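Local coordinates for protein alpha-fucosidase GH29 (Fusarium graminearum, PDB 4PSR) that hydrolyses alpha-L-fucosides as a GH29 TIM-barrel glycosidase and probably releases alpha-1,6-linked fucose from the N-acetylglucosamine at the reducing end of glycoprotein glycans, at residues E71-G74 with Y75-I79; L151-L154 with W155-V159; P184-D188 with T189-K193; D201-D204 with Q205-F208; K210-E213 with M214-V218. All blocks are in the same frame, centred on the assembly; numbering follows the deposited sequence.

Interaction 1 of 5, residues E71-G74 with Y75-I79; sequences EEWG and YENFI
Trp73 and Asn77 meet at the hydrogen-bonded turn that leads the chain into the short helix 76-80, on the periphery of the TIM-barrel region. The turn is defined by Asn77 N donating to Gly74 O over 2.9 Å, and Tyr75 and Glu76 between them have helical backbone angles. The side chain of Asn77 then folds back over the indole of Trp73. Its CB lies 3.5 Å from the centroid of the six-membered ring and 13° off the ring normal, a CH-pi contact over the face. Asn77 ND2 lies over the same face, nearer the rim, 3.3 Å from Trp73 CD2, with the amide plane turned 75° from the ring. ND2 also donates to a water 2.9 Å away, which in turn donates to Glu72 O and so ties the amide to the backbone before the indole. Trp73 is fixed at its polar end too, because NE1 donates to Lys83 O. The ring of Tyr67 meets both Trp73 and Phe78, adding to an aromatic cluster. Within it, Trp73 and Phe78 form an edge-to-face (T-shaped) pair, with ring centroids 4.8 Å apart and planes at 67°. Its closest approach is 3.7 Å, from Trp73 CZ3 to Phe78 CZ, and CZ3 stands over the centre of the Phe78 ring.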
# COMPACT_ATOMS: atom_id res chain seq x y z
N GLU A 71 -2.02 21.50 29.82
CA GLU A 71 -2.54 22.87 29.74
C GLU A 71 -1.45 23.95 29.93
O GLU A 71 -1.63 25.10 29.50
CB GLU A 71 -3.67 23.07 30.75
CG GLU A 71 -4.90 22.16 30.54
CD GLU A 71 -4.73 20.72 31.07
OE1 GLU A 71 -3.73 20.43 31.74
OE2 GLU A 71 -5.64 19.90 30.83
N GLU A 72 -0.36 23.58 30.59
CA GLU A 72 0.81 24.45 30.76
C GLU A 72 1.96 24.07 29.79
O GLU A 72 2.62 24.96 29.24
CB GLU A 72 1.33 24.37 32.20
CG GLU A 72 0.27 24.73 33.28
CD GLU A 72 0.79 24.55 34.70
OE1 GLU A 72 0.07 24.95 35.65
OE2 GLU A 72 1.90 24.01 34.88
N TRP A 73 2.18 22.78 29.59
CA TRP A 73 3.27 22.26 28.74
C TRP A 73 2.59 21.63 27.53
O TRP A 73 2.40 20.41 27.47
CB TRP A 73 4.09 21.23 29.52
CG TRP A 73 5.55 21.10 29.17
CD1 TRP A 73 6.59 21.51 29.93
CD2 TRP A 73 6.14 20.49 28.00
NE1 TRP A 73 7.79 21.20 29.34
CE2 TRP A 73 7.53 20.57 28.15
CE3 TRP A 73 5.62 19.88 26.84
CZ2 TRP A 73 8.42 20.08 27.19
CZ3 TRP A 73 6.52 19.38 25.89
CH2 TRP A 73 7.90 19.48 26.08
N GLY A 74 2.18 22.47 26.59
CA GLY A 74 1.43 22.01 25.45
C GLY A 74 2.30 21.37 24.37
O GLY A 74 3.54 21.41 24.42
N TYR A 75 1.63 20.78 23.39
CA TYR A 75 2.34 20.08 22.32
C TYR A 75 3.34 20.99 21.60
O TYR A 75 4.43 20.56 21.20
CB TYR A 75 1.36 19.47 21.32
CG TYR A 75 2.08 18.74 20.20
CD1 TYR A 75 2.85 17.63 20.48
CD2 TYR A 75 2.05 19.20 18.90
CE1 TYR A 75 3.56 16.99 19.50
CE2 TYR A 75 2.75 18.55 17.90
CZ TYR A 75 3.51 17.46 18.21
OH TYR A 75 4.23 16.74 17.27
N GLU A 76 3.00 22.26 21.47
CA GLU A 76 3.86 23.20 20.79
C GLU A 76 5.25 23.28 21.43
O GLU A 76 6.23 23.62 20.75
CB GLU A 76 3.21 24.59 20.70
CG GLU A 76 3.00 25.32 22.03
CD GLU A 76 1.73 24.94 22.80
OE1 GLU A 76 1.02 23.96 22.48
OE2 GLU A 76 1.44 25.67 23.79
N ASN A 77 5.37 22.96 22.72
CA ASN A 77 6.69 22.95 23.35
C ASN A 77 7.67 21.92 22.75
O ASN A 77 8.90 22.10 22.86
CB ASN A 77 6.59 22.67 24.86
CG ASN A 77 6.11 23.86 25.67
OD1 ASN A 77 5.77 24.92 25.15
ND2 ASN A 77 6.08 23.67 26.99
N PHE A 78 7.18 20.80 22.20
CA PHE A 78 8.09 19.85 21.55
C PHE A 78 8.75 20.47 20.31
O PHE A 78 9.88 20.11 19.95
CB PHE A 78 7.36 18.57 21.15
CG PHE A 78 6.95 17.69 22.31
CD1 PHE A 78 7.88 17.01 23.07
CD2 PHE A 78 5.61 17.52 22.60
CE1 PHE A 78 7.46 16.18 24.12
CE2 PHE A 78 5.20 16.68 23.62
CZ PHE A 78 6.12 16.03 24.38
N ILE A 79 8.05 21.39 19.66
CA ILE A 79 8.53 22.06 18.46
C ILE A 79 9.41 23.26 18.81
O ILE A 79 10.51 23.42 18.27
CB ILE A 79 7.33 22.51 17.59
CG1 ILE A 79 6.59 21.26 17.07
CG2 ILE A 79 7.78 23.44 16.44
CD1 ILE A 79 5.21 21.51 16.56
O HOH W 1 5.70 25.38 29.35
O HOH W 2 2.70 25.23 26.02

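Interaction 2 of 5, residues L151-L154 with W155-V159; sequences LVKL and WADLV
Leu151 and Trp155 sit one turn apart on helix 151-161, the helix of the beta-alpha-beta unit that links barrel strands 119-125 and 165-170. The backbone bonds come first: four consecutive i to i+4 links identify a regular alpha-helix. Trp155 N reaches Leu151 O at 3.0 Å with an angle of 169°, and Ala156 N meets Val152 O at 2.9 Å. Asp157 N lies 2.9 Å from Lys153 O, while Leu158 N and Leu154 O complete the series at 3.2 Å. Side-chain packing forms the second group. The indole of Trp155 is directed back along the helix by chi1 of -70°, which puts CG beside its own backbone N and brings CD1 close to the carbonyl oxygen of Leu151, at 3.0 Å from Leu151 O. The Leu151 and Trp155 side chains themselves only graze, and the indole is buried between Pro105 and Ile109 of helix 105-114 and Pro122 of barrel strand 119-125. Val152 and Ala156 lie against Val218, at the end of helix 200-218. The third group is electrostatic and loose. Lys153 NZ, in one of two modelled conformers, stands 4.0 Å from Asp157 OD1, beyond salt-bridge range, and its hydrogen bond goes to His217 O. On the far turn, Leu158 CG approaches Leu154 O to 3.4 Å, laying the root of the leucine side chain against that carbonyl oxygen.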
# COMPACT_ATOMS: atom_id res chain seq x y z
N LEU A 151 13.67 19.32 6.21
CA LEU A 151 13.78 17.86 6.24
C LEU A 151 13.23 17.23 4.99
O LEU A 151 13.86 16.33 4.43
CB LEU A 151 13.13 17.28 7.50
CG LEU A 151 13.74 17.79 8.81
CD1 LEU A 151 12.88 17.30 9.98
CD2 LEU A 151 15.18 17.36 8.96
N VAL A 152 12.07 17.70 4.55
CA VAL A 152 11.45 17.12 3.36
C VAL A 152 12.33 17.30 2.10
O VAL A 152 12.47 16.37 1.33
CB VAL A 152 10.00 17.62 3.23
CG1 VAL A 152 9.44 17.35 1.87
CG2 VAL A 152 9.12 16.96 4.32
N LYS A 153 12.91 18.48 1.92
CA LYS A 153 13.77 18.70 0.76
C LYS A 153 15.05 17.85 0.83
O LYS A 153 15.46 17.29 -0.18
CB LYS A 153 14.09 20.18 0.58
CG LYS A 153 14.74 20.55 -0.75
CD LYS A 153 13.81 20.41 -1.97
CE LYS A 153 14.45 21.08 -3.17
NZ LYS A 153 13.79 20.80 -4.47
N LEU A 154 15.63 17.73 2.02
CA LEU A 154 16.82 16.88 2.24
C LEU A 154 16.48 15.43 1.84
O LEU A 154 17.24 14.77 1.10
CB LEU A 154 17.16 16.90 3.75
CG LEU A 154 18.50 16.91 4.46
CD1 LEU A 154 19.63 17.52 3.69
CD2 LEU A 154 18.26 17.69 5.75
N TRP A 155 15.36 14.90 2.32
CA TRP A 155 14.98 13.54 1.97
C TRP A 155 14.74 13.40 0.48
O TRP A 155 15.20 12.44 -0.14
CB TRP A 155 13.71 13.11 2.69
CG TRP A 155 13.80 12.87 4.18
CD1 TRP A 155 13.04 13.49 5.13
CD2 TRP A 155 14.64 11.94 4.89
NE1 TRP A 155 13.35 13.01 6.36
CE2 TRP A 155 14.35 12.08 6.25
CE3 TRP A 155 15.61 11.04 4.50
CZ2 TRP A 155 14.96 11.29 7.23
CZ3 TRP A 155 16.24 10.27 5.47
CH2 TRP A 155 15.91 10.41 6.83
N ALA A 156 14.02 14.36 -0.10
CA ALA A 156 13.66 14.26 -1.50
C ALA A 156 14.89 14.26 -2.38
O ALA A 156 15.00 13.47 -3.31
CB ALA A 156 12.73 15.41 -1.91
N ASP A 157 15.83 15.17 -2.10
CA ASP A 157 17.06 15.23 -2.89
C ASP A 157 17.83 13.92 -2.82
O ASP A 157 18.33 13.41 -3.84
CB ASP A 157 17.93 16.40 -2.45
CG ASP A 157 17.37 17.77 -2.86
OD1 ASP A 157 16.37 17.85 -3.62
OD2 ASP A 157 17.94 18.78 -2.41
N LEU A 158 17.90 13.34 -1.64
CA LEU A 158 18.57 12.04 -1.48
C LEU A 158 17.88 10.89 -2.18
O LEU A 158 18.56 10.04 -2.76
CB LEU A 158 18.82 11.70 -0.00
CG LEU A 158 19.84 12.60 0.70
CD1 LEU A 158 19.81 12.42 2.21
CD2 LEU A 158 21.24 12.29 0.19
N VAL A 159 16.55 10.86 -2.13
CA VAL A 159 15.80 9.83 -2.85
C VAL A 159 16.09 9.88 -4.35
O VAL A 159 16.34 8.87 -4.99
CB VAL A 159 14.28 9.96 -2.54
CG1 VAL A 159 13.42 9.14 -3.48
CG2 VAL A 159 13.98 9.56 -1.08

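Interaction 3 of 5, residues P184-D188 with T189-K193; sequences PKTND and TSLQK. With NAG (2-acetamido-2-deoxy-beta-D-glucopyranose), chain F.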
# COMPACT_ATOMS: atom_id res chain seq x y z
N PRO A 184 -6.43 22.81 24.74
CA PRO A 184 -7.13 24.03 25.16
C PRO A 184 -7.38 24.97 23.99
O PRO A 184 -6.57 25.08 23.06
CB PRO A 184 -6.14 24.67 26.14
CG PRO A 184 -5.24 23.58 26.60
CD PRO A 184 -5.15 22.62 25.44
N LYS A 185 -8.49 25.69 24.03
CA LYS A 185 -8.71 26.75 23.09
C LYS A 185 -7.69 27.83 23.30
O LYS A 185 -7.28 28.11 24.44
CB LYS A 185 -10.11 27.34 23.29
CG LYS A 185 -11.21 26.36 23.05
CD LYS A 185 -11.06 25.65 21.70
CE LYS A 185 -12.09 24.57 21.49
NZ LYS A 185 -11.75 23.78 20.28
N THR A 186 -7.25 28.43 22.20
CA THR A 186 -6.29 29.53 22.25
C THR A 186 -6.71 30.67 21.32
O THR A 186 -7.29 30.45 20.25
CB THR A 186 -4.88 29.05 21.84
OG1 THR A 186 -3.98 30.15 21.90
CG2 THR A 186 -4.88 28.46 20.44
N ASN A 187 -6.42 31.90 21.76
CA ASN A 187 -6.62 33.09 20.96
C ASN A 187 -5.39 33.56 20.21
O ASN A 187 -5.43 34.55 19.48
CB ASN A 187 -7.13 34.21 21.86
CG ASN A 187 -8.58 34.03 22.23
OD1 ASN A 187 -9.37 33.45 21.47
ND2 ASN A 187 -8.97 34.57 23.39
N ASP A 188 -4.28 32.85 20.41
CA ASP A 188 -3.03 33.03 19.66
C ASP A 188 -3.24 32.49 18.25
O ASP A 188 -3.30 31.26 18.07
CB ASP A 188 -1.91 32.25 20.39
CG ASP A 188 -0.54 32.29 19.68
OD1 ASP A 188 -0.45 32.51 18.45
OD2 ASP A 188 0.48 32.06 20.38
N THR A 189 -3.32 33.36 17.24
CA THR A 189 -3.68 32.92 15.91
C THR A 189 -2.63 31.98 15.32
O THR A 189 -2.97 31.10 14.53
CB THR A 189 -3.94 34.09 14.97
OG1 THR A 189 -2.76 34.89 14.87
CG2 THR A 189 -5.06 34.98 15.50
N SER A 190 -1.36 32.14 15.69
CA SER A 190 -0.34 31.22 15.20
C SER A 190 -0.56 29.84 15.79
O SER A 190 -0.57 28.83 15.06
CB SER A 190 1.06 31.73 15.54
OG SER A 190 2.01 30.77 15.09
N LEU A 191 -0.78 29.77 17.09
CA LEU A 191 -1.04 28.50 17.74
C LEU A 191 -2.33 27.84 17.23
O LEU A 191 -2.39 26.62 17.11
CB LEU A 191 -1.06 28.66 19.27
CG LEU A 191 -1.06 27.35 20.07
CD1 LEU A 191 0.13 26.46 19.74
CD2 LEU A 191 -1.11 27.67 21.56
N GLN A 192 -3.34 28.63 16.89
CA GLN A 192 -4.54 28.09 16.28
C GLN A 192 -4.21 27.32 15.00
O GLN A 192 -4.84 26.30 14.72
CB GLN A 192 -5.53 29.18 15.95
CG GLN A 192 -6.24 29.82 17.15
CD GLN A 192 -7.15 30.97 16.72
OE1 GLN A 192 -7.17 31.36 15.55
NE2 GLN A 192 -7.89 31.52 17.66
N LYS A 193 -3.25 27.81 14.23
CA LYS A 193 -2.88 27.13 13.00
C LYS A 193 -2.29 25.74 13.30
O LYS A 193 -2.63 24.76 12.64
CB LYS A 193 -1.89 27.95 12.17
CG LYS A 193 -1.52 27.30 10.82
CD LYS A 193 -0.55 28.17 10.02
CE LYS A 193 -1.18 29.47 9.53
NZ LYS A 193 -0.13 30.29 8.86
C1 NAG F . -10.36 34.71 23.77
C2 NAG F . -10.50 34.90 25.27
C3 NAG F . -11.99 34.96 25.64
C4 NAG F . -12.71 35.99 24.79
C5 NAG F . -12.46 35.73 23.31
C6 NAG F . -13.05 36.78 22.41
C7 NAG F . -9.15 34.00 27.14
C8 NAG F . -8.54 32.77 27.72
N2 NAG F . -9.84 33.84 26.00
O3 NAG F . -12.12 35.29 27.02
O4 NAG F . -14.11 35.90 25.05
O5 NAG F . -11.04 35.74 23.08
O6 NAG F . -12.53 38.06 22.73
O7 NAG F . -9.00 35.11 27.66
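Asp188 and Gln192 reach across the start of helix 189-195 in opposite senses, the first forward onto the helix and the second back onto the preceding loop. With chi1 of 177°, the Asp188 carboxylate swings over the first turn, in one of its two modelled conformers. Leu191 N donates to OD1 of Asp188 at 3.1 Å, approaching from above the carboxylate plane, and Ser190 N adds a weak bond to the same oxygen. The chain of Gln192, extended beyond CG, carries NE2 back to Thr186 O, 2.9 Å away, with an angle of 165°. This bond is flat at both ends: NE2 lies in the carbonyl plane on a lone pair, and Thr186 O lies in the amide plane of Gln192. Thr186 touches both helix residues, its CG2 3.8 Å from Gln192 CG and its OG1 3.8 Å from Leu191 CD2, with the Thr186 and Leu191 side chains crossing at about a right angle. That OG1 also accepts from Asp188 N at 3.1 Å. Asn187, exposed beside them, carries an N-acetylglucosamine through a 1.4 Å ND2 to C1 bond. Together these features make an ST turn running into an Asp N-cap, with an N-glycosylation sequon, Asn187-Asp188-Thr189, spanning the junction.

Interaction 4 of 5, residues D201-D204 with Q205-F208; sequences DEED and QLWF
Glu203 and Leu206 are brought alongside each other by their torsions: chi1 of -67° and chi2 of -76° fold the glutamate, while chi1 of -179° sends Leu206 CG anti to its own backbone nitrogen. The two side chains then point the same way, and Glu203 OE1 comes within 4.2 Å of Leu206 CD2, a light contact of carboxylate and methyl. Trp207, likewise extended at chi1, carries its ring away from the preceding turn, so its CB is what touches here, 3.5 Å from Asp204 O. The rest is the alpha-helical main chain of helix 200-218, in the TIM-barrel region, with three regular i to i+4 bonds. Gln205 N bonds to Asp201 O at 3.1 Å, Leu206 N to Glu202 O at 2.9 Å and Trp207 N to Glu203 O at 2.9 Å. The next link, Phe208 N to Asp204 O, is weak at 3.4 Å. Neither buried acid is answered by a side chain across this turn. Glu203 OE2 accepts from Leu198 N, and Asp204 OD1 is gripped by Tyr176 OH and Asp245 N. Both carboxylates thus lie near the amino end of the helix with donors from neighbouring loops and helix 175-179, an environment that would favour their negative charge and lets them tie the helix to its surroundings.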
# COMPACT_ATOMS: atom_id res chain seq x y z
N ASP A 201 -13.17 27.70 6.82
CA ASP A 201 -12.86 28.09 5.45
C ASP A 201 -11.36 28.30 5.29
O ASP A 201 -10.77 27.98 4.24
CB ASP A 201 -13.69 29.31 4.97
CG ASP A 201 -13.22 30.63 5.55
OD1 ASP A 201 -12.98 30.73 6.77
OD2 ASP A 201 -13.12 31.60 4.77
N GLU A 202 -10.73 28.80 6.35
CA GLU A 202 -9.29 29.03 6.34
C GLU A 202 -8.57 27.70 6.42
O GLU A 202 -7.53 27.53 5.76
CB GLU A 202 -8.88 29.92 7.50
CG GLU A 202 -9.37 31.35 7.32
CD GLU A 202 -9.01 32.27 8.47
OE1 GLU A 202 -8.03 31.97 9.19
OE2 GLU A 202 -9.72 33.30 8.61
N GLU A 203 -9.09 26.76 7.20
CA GLU A 203 -8.46 25.43 7.34
C GLU A 203 -8.55 24.68 6.01
O GLU A 203 -7.58 24.03 5.61
CB GLU A 203 -9.10 24.57 8.45
CG GLU A 203 -8.89 25.10 9.87
CD GLU A 203 -7.52 24.88 10.45
OE1 GLU A 203 -6.64 24.32 9.74
OE2 GLU A 203 -7.30 25.25 11.64
N ASP A 204 -9.71 24.74 5.34
CA ASP A 204 -9.87 24.08 4.05
C ASP A 204 -8.90 24.67 3.03
O ASP A 204 -8.28 23.96 2.23
CB ASP A 204 -11.34 24.16 3.56
CG ASP A 204 -12.27 23.19 4.30
OD1 ASP A 204 -11.87 22.03 4.52
OD2 ASP A 204 -13.41 23.62 4.63
N GLN A 205 -8.76 25.98 3.04
CA GLN A 205 -7.81 26.63 2.16
C GLN A 205 -6.37 26.20 2.47
O GLN A 205 -5.58 25.98 1.54
CB GLN A 205 -7.96 28.17 2.24
CG GLN A 205 -7.01 28.92 1.33
CD GLN A 205 -7.39 28.77 -0.14
OE1 GLN A 205 -8.51 29.10 -0.52
NE2 GLN A 205 -6.47 28.29 -0.96
N LEU A 206 -6.03 26.12 3.75
CA LEU A 206 -4.70 25.73 4.20
C LEU A 206 -4.42 24.28 3.80
O LEU A 206 -3.26 23.96 3.45
CB LEU A 206 -4.56 25.95 5.71
CG LEU A 206 -3.21 25.61 6.32
CD1 LEU A 206 -2.11 26.50 5.74
CD2 LEU A 206 -3.24 25.77 7.83
N TRP A 207 -5.42 23.41 3.80
CA TRP A 207 -5.21 22.02 3.37
C TRP A 207 -4.67 21.98 1.96
O TRP A 207 -3.69 21.29 1.65
CB TRP A 207 -6.53 21.24 3.48
CG TRP A 207 -6.43 19.80 3.01
CD1 TRP A 207 -6.11 18.71 3.76
CD2 TRP A 207 -6.66 19.33 1.68
NE1 TRP A 207 -6.11 17.58 2.96
CE2 TRP A 207 -6.43 17.93 1.68
CE3 TRP A 207 -7.02 19.95 0.48
CZ2 TRP A 207 -6.59 17.14 0.54
CZ3 TRP A 207 -7.17 19.18 -0.66
CH2 TRP A 207 -6.94 17.77 -0.62
N PHE A 208 -5.32 22.75 1.08
CA PHE A 208 -4.90 22.88 -0.30
C PHE A 208 -3.55 23.58 -0.44
O PHE A 208 -2.66 23.10 -1.16
CB PHE A 208 -5.95 23.62 -1.15
CG PHE A 208 -5.45 23.98 -2.51
CD1 PHE A 208 -5.53 23.07 -3.56
CD2 PHE A 208 -4.85 25.20 -2.76
CE1 PHE A 208 -5.03 23.39 -4.82
CE2 PHE A 208 -4.36 25.50 -4.01
CZ PHE A 208 -4.46 24.58 -5.04

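Interaction 5 of 5, residues K210-E213 with M214-V218; sequences KHRE and MLDHV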
# COMPACT_ATOMS: atom_id res chain seq x y z
N LYS A 210 -1.09 23.84 1.62
CA LYS A 210 -0.01 22.96 2.06
C LYS A 210 0.37 21.97 0.95
O LYS A 210 1.57 21.79 0.62
CB LYS A 210 -0.41 22.23 3.34
CG LYS A 210 -0.32 23.07 4.59
CD LYS A 210 -1.00 22.39 5.78
CE LYS A 210 -0.70 23.08 7.09
NZ LYS A 210 -1.28 22.28 8.21
N HIS A 211 -0.62 21.29 0.38
CA HIS A 211 -0.35 20.40 -0.75
C HIS A 211 0.34 21.11 -1.91
O HIS A 211 1.32 20.61 -2.44
CB HIS A 211 -1.64 19.82 -1.32
CG HIS A 211 -2.09 18.53 -0.71
ND1 HIS A 211 -1.23 17.49 -0.44
CD2 HIS A 211 -3.34 18.09 -0.41
CE1 HIS A 211 -1.92 16.46 0.00
NE2 HIS A 211 -3.21 16.80 0.03
N ARG A 212 -0.19 22.25 -2.30
CA ARG A 212 0.33 23.00 -3.44
C ARG A 212 1.79 23.40 -3.25
O ARG A 212 2.63 23.23 -4.14
CB ARG A 212 -0.53 24.24 -3.69
CG ARG A 212 0.12 25.25 -4.63
CD ARG A 212 -0.87 26.25 -5.20
NE ARG A 212 -1.50 27.01 -4.13
CZ ARG A 212 -2.30 28.05 -4.31
NH1 ARG A 212 -2.82 28.66 -3.26
NH2 ARG A 212 -2.59 28.47 -5.53
N GLU A 213 2.09 23.93 -2.07
CA GLU A 213 3.43 24.42 -1.75
C GLU A 213 4.39 23.24 -1.71
O GLU A 213 5.48 23.27 -2.30
CB GLU A 213 3.42 25.14 -0.41
CG GLU A 213 4.73 25.86 -0.05
CD GLU A 213 4.60 26.51 1.30
OE1 GLU A 213 4.41 25.74 2.27
OE2 GLU A 213 4.55 27.77 1.41
N MET A 214 3.99 22.15 -1.04
CA MET A 214 4.85 20.98 -0.93
C MET A 214 5.11 20.40 -2.31
O MET A 214 6.24 20.03 -2.64
CB MET A 214 4.21 19.92 0.00
CG MET A 214 4.95 18.56 0.05
SD MET A 214 4.58 17.48 -1.35
CE MET A 214 2.86 17.09 -1.01
N LEU A 215 4.09 20.30 -3.15
CA LEU A 215 4.28 19.54 -4.38
C LEU A 215 5.07 20.34 -5.43
O LEU A 215 5.82 19.75 -6.22
CB LEU A 215 2.96 18.98 -4.91
CG LEU A 215 1.93 19.90 -5.58
CD1 LEU A 215 2.27 20.11 -7.07
CD2 LEU A 215 0.51 19.37 -5.43
N ASP A 216 4.94 21.66 -5.41
CA ASP A 216 5.78 22.50 -6.25
C ASP A 216 7.23 22.50 -5.75
O ASP A 216 8.17 22.65 -6.54
CB ASP A 216 5.25 23.94 -6.31
CG ASP A 216 4.01 24.11 -7.19
OD1 ASP A 216 3.78 23.32 -8.14
OD2 ASP A 216 3.28 25.09 -6.95
N HIS A 217 7.42 22.28 -4.45
CA HIS A 217 8.75 22.31 -3.81
C HIS A 217 9.58 21.06 -4.11
O HIS A 217 10.78 21.15 -4.33
CB HIS A 217 8.55 22.45 -2.29
CG HIS A 217 9.78 22.74 -1.50
ND1 HIS A 217 10.60 23.82 -1.74
CD2 HIS A 217 10.25 22.16 -0.36
CE1 HIS A 217 11.55 23.86 -0.82
NE2 HIS A 217 11.37 22.86 0.02
N VAL A 218 8.95 19.89 -4.14
CA VAL A 218 9.68 18.63 -4.31
C VAL A 218 9.22 17.75 -5.46
O VAL A 218 9.84 16.71 -5.73
CB VAL A 218 9.78 17.80 -2.98
CG1 VAL A 218 10.43 18.61 -1.91
CG2 VAL A 218 8.41 17.24 -2.54
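Met214 and His211 lie side by side on helix 200-218, pointing the same way, with Met214 CE 4.1 Å from His211 ND1 at the edge of the imidazole and near its plane. The methionine chain gets there by bending twice, at chi2 (-80°) and again at chi3. Because the methyl covers that edge, ND1 is buried with no polar partner in the model. Leu215 takes an unusual position, CG between backbone N and carbonyl carbon (chi1 74°), which presses it onto the previous turn: CG and CD2 of Leu215 are each 3.3 Å from His211 O. Arg212 and Asp216, one turn apart, run alongside each other, but only aliphatic carbon meets acid there, Arg212 CG to Asp216 OD2 at 3.9 Å, and the guanidinium, modelled in two conformers, forms a salt bridge with Asp209 through NH1. Under these side chains Met214 N bonds to Lys210 O at 3.0 Å, Leu215 N to His211 O at 2.9 Å and Asp216 N to Arg212 O at 3.1 Å. His217 N to Glu213 O is weak, with an angle of 134°. The helix packs on the outside of the eight-stranded TIM barrel, where Met214 faces strands 165-170 and 222-225 at Ile168, Met170 and Ile223. One step further out, Phe252 stacks on the His211 ring, while Arg259 and Tyr255 hold the two oxygens of Asp216. On another flank, Glu213 OE1 accepts from Ser135 OG and Trp133 NE1, and OE2 from the backbone nitrogens of Lys136 and Val137.

Interactions 2, 4 and 5 lie within helices packed round the barrel, and backbone i to i+4 bonds carry them; 4 and 5 share helix 200-218, with 4 the most buried near its amino end. Interaction 2 meets 5 where the two helices touch, around Val218. Interactions 1 and 3 belong instead to loop-to-helix junctions nearer the periphery, where side chains do the work: aromatic rings and water in 1, a polar cap at the glycosylated surface in 3. These two touch through Glu76 CB and Leu191 CD1, 3.7 Å apart. Interaction 3 also reaches interaction 4, Lys193 CG packing on Leu206 CD2 between successive helices.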